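Local coordinates for protein glycerol kinase, putative (PDB 2W40) that probably phosphorylates glycerol at the expense of ATP, giving sn-glycerol 3-phosphate, as a sugar kinase/Hsp70/actin superfamily member of the FGGY kinase family, at residues 344-349 with 381-386; 348-353 with 490-495; 3-8 with 74-79; 79-84 with 240-245. All coordinates share one frame; numbering follows the deposited sequence.

Contact 1: residues 344-349 with 381-386; sequences TGVIFV and VRALLE. With EDO (1,2-ethanediol), chain B.
Phe348, on the short strand 347-349, packs against Ala383 and Leu384 of helix 377-403. Its CB meets Ala383 CB at 3.7 Å, and its ring carries on along Leu384, the two side chains running side by side in the same direction. The Leu384 torsions, chi1 -180° and chi2 138°, together bring CD1 over one face of the Phe348 ring, a CH-pi contact 4.2 Å from the ring centroid and displaced toward the rim. Ala383 CB also touches Val346, whose CG1 lies 3.8 Å from it. The strand belongs to a two-stranded antiparallel sheet with 366-371 in the C-terminal FGGY domain; the axes of strand 347-349 and helix segment 381-386 cross at -54°. Ala366 and Ile368 of the partner strand, with Met371 of the second subunit, add to the surroundings of Phe348. Water bridges polar atoms of the two segments: one molecule accepts from Phe348 N and lies 2.8 Å from Ala383 O, while another sits between Val346 O and Glu386 OE1. Two nitrogens of Arg382, NE and NH2, grip Glu386 OE2 side-on, with NE 2.8 Å from that oxygen. The other carboxylate oxygen, OE1, accepts from the ethanediol hydroxyl O1 at 2.6 Å.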
loop_
_atom_site.group_PDB
_atom_site.type_symbol
_atom_site.label_atom_id
_atom_site.label_comp_id
_atom_site.label_asym_id
_atom_site.label_seq_id
_atom_site.Cartn_x
_atom_site.Cartn_y
_atom_site.Cartn_z
ATOM N N THR C 344 -7.814 -9.038 -7.285
ATOM C CA THR C 344 -7.934 -10.124 -6.287
ATOM C C THR C 344 -8.450 -9.646 -4.916
ATOM O O THR C 344 -8.012 -10.123 -3.820
ATOM C CB THR C 344 -6.656 -10.846 -6.147
ATOM O OG1 THR C 344 -5.798 -10.056 -5.384
ATOM C CG2 THR C 344 -5.978 -11.077 -7.465
ATOM N N GLY C 345 -9.456 -8.792 -5.019
ATOM C CA GLY C 345 -10.235 -8.273 -3.944
ATOM C C GLY C 345 -9.533 -7.131 -3.225
ATOM O O GLY C 345 -10.089 -6.661 -2.277
ATOM N N VAL C 346 -8.357 -6.741 -3.684
ATOM C CA VAL C 346 -7.726 -5.527 -3.123
ATOM C C VAL C 346 -8.596 -4.302 -3.429
ATOM O O VAL C 346 -9.118 -4.153 -4.570
ATOM C CB VAL C 346 -6.282 -5.307 -3.653
ATOM C CG1 VAL C 346 -5.661 -3.923 -3.209
ATOM C CG2 VAL C 346 -5.392 -6.531 -3.155
ATOM N N ILE C 347 -8.739 -3.408 -2.443
ATOM C CA ILE C 347 -9.412 -2.162 -2.617
ATOM C C ILE C 347 -8.478 -1.107 -2.155
ATOM O O ILE C 347 -7.835 -1.224 -1.092
ATOM C CB ILE C 347 -10.773 -2.082 -1.848
ATOM C CG1 ILE C 347 -11.687 -3.194 -2.309
ATOM C CG2 ILE C 347 -11.377 -0.677 -1.890
ATOM C CD1 ILE C 347 -12.794 -3.466 -1.510
ATOM N N PHE C 348 -8.479 -0.037 -2.889
ATOM C CA PHE C 348 -7.616 1.154 -2.602
ATOM C C PHE C 348 -8.544 2.348 -2.487
ATOM O O PHE C 348 -9.106 2.769 -3.496
ATOM C CB PHE C 348 -6.590 1.355 -3.735
ATOM C CG PHE C 348 -5.383 2.223 -3.401
ATOM C CD1 PHE C 348 -4.187 1.952 -3.994
ATOM C CD2 PHE C 348 -5.442 3.321 -2.598
ATOM C CE1 PHE C 348 -3.112 2.737 -3.779
ATOM C CE2 PHE C 348 -4.337 4.059 -2.303
ATOM C CZ PHE C 348 -3.156 3.783 -2.935
ATOM N N VAL C 349 -8.687 2.885 -1.275
ATOM C CA VAL C 349 -9.520 4.046 -1.089
ATOM C C VAL C 349 -8.592 5.241 -1.286
ATOM O O VAL C 349 -7.807 5.500 -0.411
ATOM C CB VAL C 349 -10.242 4.076 0.287
ATOM C CG1 VAL C 349 -11.037 5.363 0.470
ATOM C CG2 VAL C 349 -11.074 2.827 0.509
ATOM N N VAL C 381 -2.094 -0.841 -8.415
ATOM C CA VAL C 381 -2.377 0.155 -9.470
ATOM C C VAL C 381 -3.821 0.081 -9.967
ATOM O O VAL C 381 -4.546 1.106 -9.967
ATOM C CB VAL C 381 -1.317 0.019 -10.632
ATOM C CG1 VAL C 381 -1.729 0.931 -11.841
ATOM C CG2 VAL C 381 0.029 0.349 -10.085
ATOM N N ARG C 382 -4.263 -1.115 -10.336
ATOM C CA ARG C 382 -5.651 -1.329 -10.788
ATOM C C ARG C 382 -6.644 -0.903 -9.739
ATOM O O ARG C 382 -7.642 -0.305 -10.064
ATOM C CB ARG C 382 -5.864 -2.800 -11.230
ATOM C CG ARG C 382 -7.251 -3.032 -11.702
ATOM C CD ARG C 382 -7.551 -4.427 -12.184
ATOM N NE ARG C 382 -8.972 -4.396 -12.401
ATOM C CZ ARG C 382 -9.613 -4.383 -13.555
ATOM N NH1 ARG C 382 -8.989 -4.647 -14.711
ATOM N NH2 ARG C 382 -10.908 -4.178 -13.527
ATOM N N ALA C 383 -6.332 -1.173 -8.469
ATOM C CA ALA C 383 -7.312 -0.927 -7.394
ATOM C C ALA C 383 -7.465 0.632 -7.290
ATOM O O ALA C 383 -8.524 1.177 -7.032
ATOM C CB ALA C 383 -6.803 -1.558 -5.994
ATOM N N LEU C 384 -6.329 1.338 -7.430
ATOM C CA LEU C 384 -6.377 2.845 -7.326
ATOM C C LEU C 384 -7.339 3.366 -8.469
ATOM O O LEU C 384 -8.244 4.171 -8.221
ATOM C CB LEU C 384 -5.035 3.524 -7.382
ATOM C CG LEU C 384 -5.098 5.034 -7.276
ATOM C CD1 LEU C 384 -4.025 5.659 -6.379
ATOM C CD2 LEU C 384 -5.141 5.701 -8.668
ATOM N N LEU C 385 -7.168 2.775 -9.659
ATOM C CA LEU C 385 -7.947 3.180 -10.843
ATOM C C LEU C 385 -9.401 2.834 -10.647
ATOM O O LEU C 385 -10.311 3.652 -10.854
ATOM C CB LEU C 385 -7.352 2.493 -12.056
ATOM C CG LEU C 385 -5.979 3.052 -12.458
ATOM C CD1 LEU C 385 -5.476 2.207 -13.667
ATOM C CD2 LEU C 385 -5.985 4.543 -12.766
ATOM N N GLU C 386 -9.651 1.645 -10.096
ATOM C CA GLU C 386 -11.003 1.271 -9.744
ATOM C C GLU C 386 -11.611 2.232 -8.764
ATOM O O GLU C 386 -12.801 2.553 -8.875
ATOM C CB GLU C 386 -11.090 -0.161 -9.270
ATOM C CG GLU C 386 -10.741 -1.272 -10.298
ATOM C CD GLU C 386 -11.186 -2.674 -9.838
ATOM O OE1 GLU C 386 -11.638 -2.858 -8.646
ATOM O OE2 GLU C 386 -11.066 -3.635 -10.679
HETATM C C1 EDO B . -13.759 -4.375 -6.583
HETATM O O1 EDO B . -13.789 -4.180 -8.018
HETATM C C2 EDO B . -12.633 -5.372 -6.233
HETATM O O2 EDO B . -12.899 -6.690 -6.809
HETATM O O HOH W 1 -10.519 -2.285 -6.308
HETATM O O HOH W 2 -10.264 0.205 -5.067
#

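Contact 2: residues 348-353 with 490-495; sequences FVPAFS and SEWNKA. With EDO (1,2-ethanediol), chain B.
Trp492 reaches from helix 482-500 to the end of strand 347-349 and Pro350 after it with the edge of its six-membered ring. CH2 meets Pro350 CD at 3.8 Å and CZ3 lies 3.7 Å from Phe348 O, both partners near the indole plane. A chi1 of 167°, with CG anti to the backbone N, swings the indole out so that these two carbons arrive there. Three residues on, nearly a turn of the helix, Ala495 CB packs against Val349 CG2 at 4.0 Å; this methyl lies beside the valine's own backbone N. These contacts make up the close, buried part, where the C-terminal helix covers strand 347-349 of the C-terminal FGGY domain and the chain then bends through an inverse gamma turn centred on Pro350. The helix flank bearing Glu491 is looser and partly exposed: there OE1 accepts a weak hydrogen bond, 3.4 Å long, from O2 of an ethanediol, probably a crystallisation additive. Trp492 also stacks with Phe390, and its NE1 donates to Glu394 OE2, both on helix 377-403. The indole therefore works in two ways: its carbon edge meets Pro350 CD and the carbonyl oxygen of Phe348, while the N-H of this buried residue is satisfied by a carboxylate, which probably fixes the rotation of the ring.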
loop_
_atom_site.group_PDB
_atom_site.type_symbol
_atom_site.label_atom_id
_atom_site.label_comp_id
_atom_site.label_asym_id
_atom_site.label_seq_id
_atom_site.Cartn_x
_atom_site.Cartn_y
_atom_site.Cartn_z
ATOM N N PHE C 348 -8.479 -0.037 -2.889
ATOM C CA PHE C 348 -7.616 1.154 -2.602
ATOM C C PHE C 348 -8.544 2.348 -2.487
ATOM O O PHE C 348 -9.106 2.769 -3.496
ATOM C CB PHE C 348 -6.590 1.355 -3.735
ATOM C CG PHE C 348 -5.383 2.223 -3.401
ATOM C CD1 PHE C 348 -4.187 1.952 -3.994
ATOM C CD2 PHE C 348 -5.442 3.321 -2.598
ATOM C CE1 PHE C 348 -3.112 2.737 -3.779
ATOM C CE2 PHE C 348 -4.337 4.059 -2.303
ATOM C CZ PHE C 348 -3.156 3.783 -2.935
ATOM N N VAL C 349 -8.687 2.885 -1.275
ATOM C CA VAL C 349 -9.520 4.046 -1.089
ATOM C C VAL C 349 -8.592 5.241 -1.286
ATOM O O VAL C 349 -7.807 5.500 -0.411
ATOM C CB VAL C 349 -10.242 4.076 0.287
ATOM C CG1 VAL C 349 -11.037 5.363 0.470
ATOM C CG2 VAL C 349 -11.074 2.827 0.509
ATOM N N PRO C 350 -8.620 5.899 -2.485
ATOM C CA PRO C 350 -7.584 6.883 -2.870
ATOM C C PRO C 350 -7.985 8.255 -2.226
ATOM O O PRO C 350 -8.883 9.024 -2.777
ATOM C CB PRO C 350 -7.688 6.943 -4.428
ATOM C CG PRO C 350 -8.711 5.892 -4.822
ATOM C CD PRO C 350 -9.590 5.753 -3.563
ATOM N N ALA C 351 -7.503 8.446 -1.025
ATOM C CA ALA C 351 -7.984 9.562 -0.106
ATOM C C ALA C 351 -6.743 10.279 0.438
ATOM O O ALA C 351 -6.703 10.666 1.575
ATOM C CB ALA C 351 -8.923 9.112 1.004
ATOM N N PHE C 352 -5.757 10.476 -0.429
ATOM C CA PHE C 352 -4.489 11.059 0.032
ATOM C C PHE C 352 -4.710 12.448 0.632
ATOM O O PHE C 352 -4.003 12.852 1.582
ATOM C CB PHE C 352 -3.464 11.155 -1.043
ATOM C CG PHE C 352 -2.963 9.868 -1.561
ATOM C CD1 PHE C 352 -2.007 9.160 -0.888
ATOM C CD2 PHE C 352 -3.493 9.309 -2.766
ATOM C CE1 PHE C 352 -1.540 7.979 -1.352
ATOM C CE2 PHE C 352 -3.047 8.158 -3.203
ATOM C CZ PHE C 352 -2.086 7.469 -2.486
ATOM N N SER C 353 -5.650 13.204 0.051
ATOM C CA SER C 353 -6.051 14.534 0.616
ATOM C C SER C 353 -7.470 14.521 1.152
ATOM O O SER C 353 -8.191 15.491 1.063
ATOM C CB SER C 353 -5.707 15.618 -0.351
ATOM O OG SER C 353 -6.478 15.515 -1.427
ATOM N N SER C 490 -20.628 -2.975 -3.063
ATOM C CA SER C 490 -20.606 -3.380 -1.604
ATOM C C SER C 490 -19.174 -3.534 -1.038
ATOM O O SER C 490 -18.877 -3.127 0.122
ATOM C CB SER C 490 -21.441 -4.671 -1.432
ATOM O OG SER C 490 -21.110 -5.242 -0.157
ATOM N N GLU C 491 -18.270 -4.133 -1.805
ATOM C CA GLU C 491 -16.930 -4.291 -1.432
ATOM C C GLU C 491 -16.277 -2.914 -1.212
ATOM O O GLU C 491 -15.554 -2.717 -0.234
ATOM C CB GLU C 491 -16.105 -5.082 -2.413
ATOM C CG GLU C 491 -16.543 -6.551 -2.389
ATOM C CD GLU C 491 -16.163 -7.394 -3.614
ATOM O OE1 GLU C 491 -15.585 -6.944 -4.693
ATOM O OE2 GLU C 491 -16.510 -8.604 -3.475
ATOM N N TRP C 492 -16.482 -1.997 -2.168
ATOM C CA TRP C 492 -15.985 -0.655 -2.033
ATOM C C TRP C 492 -16.510 0.036 -0.779
ATOM O O TRP C 492 -15.794 0.623 0.070
ATOM C CB TRP C 492 -16.417 0.105 -3.246
ATOM C CG TRP C 492 -16.234 1.597 -3.122
ATOM C CD1 TRP C 492 -17.227 2.506 -2.893
ATOM C CD2 TRP C 492 -15.006 2.343 -3.124
ATOM N NE1 TRP C 492 -16.706 3.750 -2.749
ATOM C CE2 TRP C 492 -15.359 3.687 -2.966
ATOM C CE3 TRP C 492 -13.687 2.023 -3.365
ATOM C CZ2 TRP C 492 -14.425 4.723 -2.925
ATOM C CZ3 TRP C 492 -12.751 3.063 -3.351
ATOM C CH2 TRP C 492 -13.143 4.384 -3.176
ATOM N N ASN C 493 -17.800 -0.109 -0.629
ATOM C CA ASN C 493 -18.508 0.550 0.517
ATOM C C ASN C 493 -17.985 0.081 1.865
ATOM O O ASN C 493 -17.773 0.874 2.764
ATOM C CB ASN C 493 -19.997 0.275 0.464
ATOM C CG ASN C 493 -20.742 1.111 -0.519
ATOM O OD1 ASN C 493 -20.253 2.163 -0.967
ATOM N ND2 ASN C 493 -21.976 0.623 -0.903
ATOM N N LYS C 494 -17.664 -1.187 1.982
ATOM C CA LYS C 494 -17.143 -1.720 3.253
ATOM C C LYS C 494 -15.732 -1.212 3.496
ATOM O O LYS C 494 -15.373 -0.865 4.607
ATOM C CB LYS C 494 -17.178 -3.215 3.231
ATOM C CG LYS C 494 -18.576 -3.726 3.271
ATOM C CD LYS C 494 -18.686 -5.157 3.584
ATOM C CE LYS C 494 -17.398 -5.990 3.386
ATOM N NZ LYS C 494 -17.160 -6.490 1.952
ATOM N N ALA C 495 -14.895 -1.124 2.447
ATOM C CA ALA C 495 -13.534 -0.538 2.549
ATOM C C ALA C 495 -13.619 0.937 2.898
ATOM O O ALA C 495 -12.937 1.390 3.792
ATOM C CB ALA C 495 -12.865 -0.688 1.196
HETATM C C1 EDO B . -13.759 -4.375 -6.583
HETATM O O1 EDO B . -13.789 -4.180 -8.018
HETATM C C2 EDO B . -12.633 -5.372 -6.233
HETATM O O2 EDO B . -12.899 -6.690 -6.809
#

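Contact 3: residues 3-8 with 74-79; sequences MNVILS and VIIKCI. With EDO (1,2-ethanediol), chain D.
Asn4 and Ile75 pair across two parallel strands, their side chains lying side by side and pointing the same way. Asn4 OD1 rests on the aliphatic surface of Ile75, 3.5 Å from both its CB and its CD1. The amide nitrogen turns to Lys77 instead, whose chain folds back at chi2 (-64°) and chi4. Asn4 ND2 and Lys77 NZ, both donors, lie 3.3 Å apart without bonding, and Glu23 serves both, through a salt bridge to Lys77 NZ and a weak hydrogen bond to Asn4 ND2. On the other face, with CG1 anti to its carbonyl carbon (chi1 -61°), Val5 places CG2 between N and C, within 4.1 Å of both Val74 CG1 and Ile76 CG1. Further along that face Leu7 CD2 lies against Ile79 CG1; back on the Asn4 face, Ile6 CG2 packs on Cys78 SG at 3.9 Å. In the backbone ladder Lys77 N reaches Val5 O at 2.8 Å, nearly straight (173°). Ile76 N, directed the other way, donates to O1 of an ethanediol, probably a crystallisation additive, at 2.8 Å. Strands 3-11 and 74-83 are central neighbours in the mixed sheet of the N-terminal FGGY domain, covered by helix 49-70 on the Val74 and Ile76 face and by helix 443-455 on the Ile6 and Cys78 face. Chemically the pairing is apolar along the buried faces, and at its outer end a glutamate probably offsets the lysine charge.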
loop_
_atom_site.group_PDB
_atom_site.type_symbol
_atom_site.label_atom_id
_atom_site.label_comp_id
_atom_site.label_asym_id
_atom_site.label_seq_id
_atom_site.Cartn_x
_atom_site.Cartn_y
_atom_site.Cartn_z
ATOM N N MET C 3 -0.301 32.832 -40.883
ATOM C CA MET C 3 -1.089 31.955 -40.074
ATOM C C MET C 3 -1.668 32.750 -38.890
ATOM O O MET C 3 -0.894 33.343 -38.163
ATOM C CB MET C 3 -0.230 30.792 -39.519
ATOM C CG MET C 3 -0.914 29.763 -38.588
ATOM S SD MET C 3 -2.394 29.018 -39.276
ATOM C CE MET C 3 -1.681 27.570 -40.002
ATOM N N ASN C 4 -2.996 32.783 -38.777
ATOM C CA ASN C 4 -3.595 33.337 -37.570
ATOM C C ASN C 4 -3.717 32.221 -36.539
ATOM O O ASN C 4 -4.180 31.126 -36.857
ATOM C CB ASN C 4 -4.973 33.846 -37.803
ATOM C CG ASN C 4 -5.018 35.040 -38.689
ATOM O OD1 ASN C 4 -4.056 35.741 -38.937
ATOM N ND2 ASN C 4 -6.213 35.300 -39.163
ATOM N N VAL C 5 -3.349 32.600 -35.285
ATOM C CA VAL C 5 -3.538 31.670 -34.188
ATOM C C VAL C 5 -4.078 32.298 -32.927
ATOM O O VAL C 5 -3.998 33.483 -32.734
ATOM C CB VAL C 5 -2.210 30.923 -33.827
ATOM C CG1 VAL C 5 -1.620 30.047 -35.046
ATOM C CG2 VAL C 5 -1.233 31.907 -33.301
ATOM N N ILE C 6 -4.647 31.428 -32.106
ATOM C CA ILE C 6 -5.173 31.743 -30.776
ATOM C C ILE C 6 -4.237 31.022 -29.790
ATOM O O ILE C 6 -4.038 29.799 -29.899
ATOM C CB ILE C 6 -6.603 31.271 -30.578
ATOM C CG1 ILE C 6 -7.537 31.846 -31.631
ATOM C CG2 ILE C 6 -7.102 31.570 -29.109
ATOM C CD1 ILE C 6 -8.819 31.000 -31.715
ATOM N N LEU C 7 -3.693 31.768 -28.828
ATOM C CA LEU C 7 -2.902 31.096 -27.739
ATOM C C LEU C 7 -3.860 30.755 -26.592
ATOM O O LEU C 7 -4.531 31.646 -26.070
ATOM C CB LEU C 7 -1.720 31.924 -27.232
ATOM C CG LEU C 7 -0.937 31.531 -25.998
ATOM C CD1 LEU C 7 -0.493 30.048 -26.073
ATOM C CD2 LEU C 7 0.136 32.503 -25.547
ATOM N N SER C 8 -3.905 29.459 -26.224
ATOM C CA SER C 8 -4.688 29.035 -25.062
ATOM C C SER C 8 -3.689 28.528 -24.011
ATOM O O SER C 8 -2.929 27.574 -24.336
ATOM C CB SER C 8 -5.739 27.971 -25.443
ATOM O OG SER C 8 -6.407 27.545 -24.276
ATOM N N VAL C 74 3.249 34.892 -38.538
ATOM C CA VAL C 74 2.292 34.433 -37.507
ATOM C C VAL C 74 1.589 35.610 -36.915
ATOM O O VAL C 74 2.251 36.543 -36.546
ATOM C CB VAL C 74 3.027 33.616 -36.383
ATOM C CG1 VAL C 74 2.075 33.162 -35.345
ATOM C CG2 VAL C 74 3.810 32.411 -37.112
ATOM N N ILE C 75 0.250 35.585 -36.859
ATOM C CA ILE C 75 -0.548 36.596 -36.149
ATOM C C ILE C 75 -1.208 35.916 -34.935
ATOM O O ILE C 75 -2.072 35.039 -35.106
ATOM C CB ILE C 75 -1.663 37.296 -36.993
ATOM C CG1 ILE C 75 -0.986 38.063 -38.179
ATOM C CG2 ILE C 75 -2.530 38.245 -36.099
ATOM C CD1 ILE C 75 -1.957 38.474 -39.328
ATOM N N ILE C 76 -0.811 36.352 -33.737
ATOM C CA ILE C 76 -1.489 35.859 -32.488
ATOM C C ILE C 76 -2.665 36.794 -32.268
ATOM O O ILE C 76 -2.473 37.944 -32.008
ATOM C CB ILE C 76 -0.552 35.847 -31.237
ATOM C CG1 ILE C 76 0.725 35.122 -31.590
ATOM C CG2 ILE C 76 -1.257 35.254 -30.081
ATOM C CD1 ILE C 76 1.796 35.206 -30.663
ATOM N N LYS C 77 -3.872 36.303 -32.441
ATOM C CA LYS C 77 -5.068 37.134 -32.420
ATOM C C LYS C 77 -5.455 37.538 -30.995
ATOM O O LYS C 77 -5.935 38.646 -30.729
ATOM C CB LYS C 77 -6.229 36.397 -33.054
ATOM C CG LYS C 77 -6.074 36.231 -34.599
ATOM C CD LYS C 77 -6.080 37.545 -35.221
ATOM C CE LYS C 77 -6.445 37.439 -36.689
ATOM N NZ LYS C 77 -7.925 36.975 -36.920
ATOM N N CYS C 78 -5.278 36.569 -30.098
ATOM C CA CYS C 78 -5.713 36.744 -28.704
ATOM C C CYS C 78 -5.156 35.614 -27.865
ATOM O O CYS C 78 -4.644 34.616 -28.376
ATOM C CB CYS C 78 -7.211 36.729 -28.633
ATOM S SG CYS C 78 -7.973 35.377 -29.420
ATOM N N ILE C 79 -5.347 35.767 -26.534
ATOM C CA ILE C 79 -4.887 34.807 -25.529
ATOM C C ILE C 79 -6.074 34.466 -24.647
ATOM O O ILE C 79 -6.751 35.372 -24.171
ATOM C CB ILE C 79 -3.693 35.363 -24.685
ATOM C CG1 ILE C 79 -2.517 35.649 -25.592
ATOM C CG2 ILE C 79 -3.410 34.457 -23.507
ATOM C CD1 ILE C 79 -1.444 36.578 -24.868
HETATM C C1 EDO D . 2.097 38.388 -32.580
HETATM O O1 EDO D . 1.128 38.399 -33.637
HETATM C C2 EDO D . 3.612 38.202 -32.828
HETATM O O2 EDO D . 3.921 37.288 -33.909
#

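Contact 4: residues 79-84 with 240-245; sequences IGITNQ and IPITGC
Ile79 bonds to Pro241 and Thr243 through both its backbone N and its O, holding strand 79-83 parallel to the strand through Ile242 to Cys245. Its N donates to Pro241 O at 3.0 Å in a bent bond (133°), and its O accepts from Thr243 N at 2.9 Å. Beyond a beta bulge, where the register slips by one residue at Thr243, Ile81 N donates to Gly244 O from above the carbonyl plane. Close CA-H...O contacts accompany these bonds, the shortest between Cys245 CA and Ile81 O at 3.2 Å. Apolar contacts cluster on the face of Ile79, Ile81 and Ile242. Ile79 CD1 meets Ile240 CG2 at 3.7 Å, the two side chains crossing at about a right angle, and Ile81 CD1 touches Ile242 CG2 at 3.8 Å, with Ile172 of helix 167-176 packed on Ile81. Among polar side chains, Thr243 OG1 is hydrogen-bonded to Ala452 O of helix 443-455, and Asn83 ND2 donates to Gln84 O. The pairing extends the central parallel part of the N-terminal FGGY sheet. Backbone bonding resumes past the bulge at Thr243 because the chains stay close there: Gly80 and Gly244, neither with a side chain, bring their CA atoms to 4.4 Å.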
loop_
_atom_site.group_PDB
_atom_site.type_symbol
_atom_site.label_atom_id
_atom_site.label_comp_id
_atom_site.label_asym_id
_atom_site.label_seq_id
_atom_site.Cartn_x
_atom_site.Cartn_y
_atom_site.Cartn_z
ATOM N N ILE C 79 -5.347 35.767 -26.534
ATOM C CA ILE C 79 -4.887 34.807 -25.529
ATOM C C ILE C 79 -6.074 34.466 -24.647
ATOM O O ILE C 79 -6.751 35.372 -24.171
ATOM C CB ILE C 79 -3.693 35.363 -24.685
ATOM C CG1 ILE C 79 -2.517 35.649 -25.592
ATOM C CG2 ILE C 79 -3.410 34.457 -23.507
ATOM C CD1 ILE C 79 -1.444 36.578 -24.868
ATOM N N GLY C 80 -6.345 33.184 -24.436
ATOM C CA GLY C 80 -7.283 32.715 -23.385
ATOM C C GLY C 80 -6.484 31.990 -22.279
ATOM O O GLY C 80 -5.456 31.351 -22.537
ATOM N N ILE C 81 -6.953 32.192 -21.048
ATOM C CA ILE C 81 -6.314 31.674 -19.868
ATOM C C ILE C 81 -7.277 30.752 -19.137
ATOM O O ILE C 81 -8.450 31.102 -18.894
ATOM C CB ILE C 81 -5.866 32.809 -18.933
ATOM C CG1 ILE C 81 -4.715 33.529 -19.636
ATOM C CG2 ILE C 81 -5.460 32.252 -17.558
ATOM C CD1 ILE C 81 -4.106 34.697 -18.934
ATOM N N THR C 82 -6.795 29.542 -18.781
ATOM C CA THR C 82 -7.516 28.666 -17.886
ATOM C C THR C 82 -6.569 28.019 -16.927
ATOM O O THR C 82 -5.359 27.998 -17.171
ATOM C CB THR C 82 -8.381 27.653 -18.723
ATOM O OG1 THR C 82 -9.309 27.037 -17.856
ATOM C CG2 THR C 82 -7.540 26.645 -19.489
ATOM N N ASN C 83 -7.093 27.535 -15.820
ATOM C CA ASN C 83 -6.196 27.217 -14.701
ATOM C C ASN C 83 -6.806 26.319 -13.674
ATOM O O ASN C 83 -8.013 26.290 -13.504
ATOM C CB ASN C 83 -5.910 28.540 -13.942
ATOM C CG ASN C 83 -7.221 29.208 -13.444
ATOM O OD1 ASN C 83 -7.992 29.768 -14.262
ATOM N ND2 ASN C 83 -7.439 29.243 -12.054
ATOM N N GLN C 84 -5.942 25.567 -13.003
ATOM C CA GLN C 84 -6.269 24.864 -11.785
ATOM C C GLN C 84 -6.937 25.898 -10.829
ATOM O O GLN C 84 -6.386 27.010 -10.597
ATOM C CB GLN C 84 -4.970 24.325 -11.147
ATOM C CG GLN C 84 -3.836 25.314 -11.000
ATOM C CD GLN C 84 -2.804 24.969 -9.916
ATOM O OE1 GLN C 84 -3.140 24.359 -8.898
ATOM N NE2 GLN C 84 -1.578 25.451 -10.102
ATOM N N ILE C 240 -0.568 41.995 -27.452
ATOM C CA ILE C 240 -1.530 40.956 -27.748
ATOM C C ILE C 240 -2.516 40.942 -26.583
ATOM O O ILE C 240 -2.074 40.914 -25.426
ATOM C CB ILE C 240 -0.842 39.598 -27.874
ATOM C CG1 ILE C 240 0.137 39.572 -29.060
ATOM C CG2 ILE C 240 -1.824 38.506 -28.059
ATOM C CD1 ILE C 240 -0.470 39.961 -30.410
ATOM N N PRO C 241 -3.842 40.949 -26.869
ATOM C CA PRO C 241 -4.848 41.046 -25.784
ATOM C C PRO C 241 -5.213 39.671 -25.179
ATOM O O PRO C 241 -5.221 38.659 -25.869
ATOM C CB PRO C 241 -6.053 41.597 -26.504
ATOM C CG PRO C 241 -5.966 40.946 -27.861
ATOM C CD PRO C 241 -4.525 40.843 -28.192
ATOM N N ILE C 242 -5.495 39.682 -23.884
ATOM C CA ILE C 242 -5.957 38.541 -23.141
ATOM C C ILE C 242 -7.475 38.766 -23.090
ATOM O O ILE C 242 -7.971 39.763 -22.509
ATOM C CB ILE C 242 -5.370 38.495 -21.696
ATOM C CG1 ILE C 242 -3.844 38.351 -21.766
ATOM C CG2 ILE C 242 -6.018 37.337 -20.914
ATOM C CD1 ILE C 242 -3.111 38.626 -20.390
ATOM N N THR C 243 -8.194 37.861 -23.734
ATOM C CA THR C 243 -9.613 38.091 -23.999
ATOM C C THR C 243 -10.564 37.002 -23.505
ATOM O O THR C 243 -11.802 37.100 -23.649
ATOM C CB THR C 243 -9.831 38.295 -25.512
ATOM O OG1 THR C 243 -9.418 37.108 -26.216
ATOM C CG2 THR C 243 -9.008 39.467 -26.001
ATOM N N GLY C 244 -10.021 35.939 -22.912
ATOM C CA GLY C 244 -10.855 34.980 -22.257
ATOM C C GLY C 244 -10.185 34.401 -21.055
ATOM O O GLY C 244 -8.996 34.250 -21.032
ATOM N N CYS C 245 -10.975 34.128 -20.022
ATOM C CA CYS C 245 -10.501 33.557 -18.788
ATOM C C CYS C 245 -11.549 32.798 -18.087
ATOM O O CYS C 245 -12.650 33.287 -17.921
ATOM C CB CYS C 245 -10.082 34.686 -17.906
ATOM S SG CYS C 245 -9.202 34.214 -16.340
#

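The four contacts form two pairs on opposite sides of the chain's centre. Contacts 3 and 4 lie in the N-terminal FGGY domain, their centres 12 Å apart; they share Ile79 and strand 74-83, which is flanked in one sheet by 3-11 and 241-247. Contacts 1 and 2, with centres 9 Å apart, share Phe348 and Val349 of strand 347-349, which packs against helices 377-403 and 482-500; both also touch the second subunit. Along the chain contact 3 closes first, then contact 4, before contacts 1 and 2 open from overlapping segments through strand 347-349. Centres of contacts 1 and 4 are about 38 Å apart, consistent with the two-domain architecture of FGGY kinases.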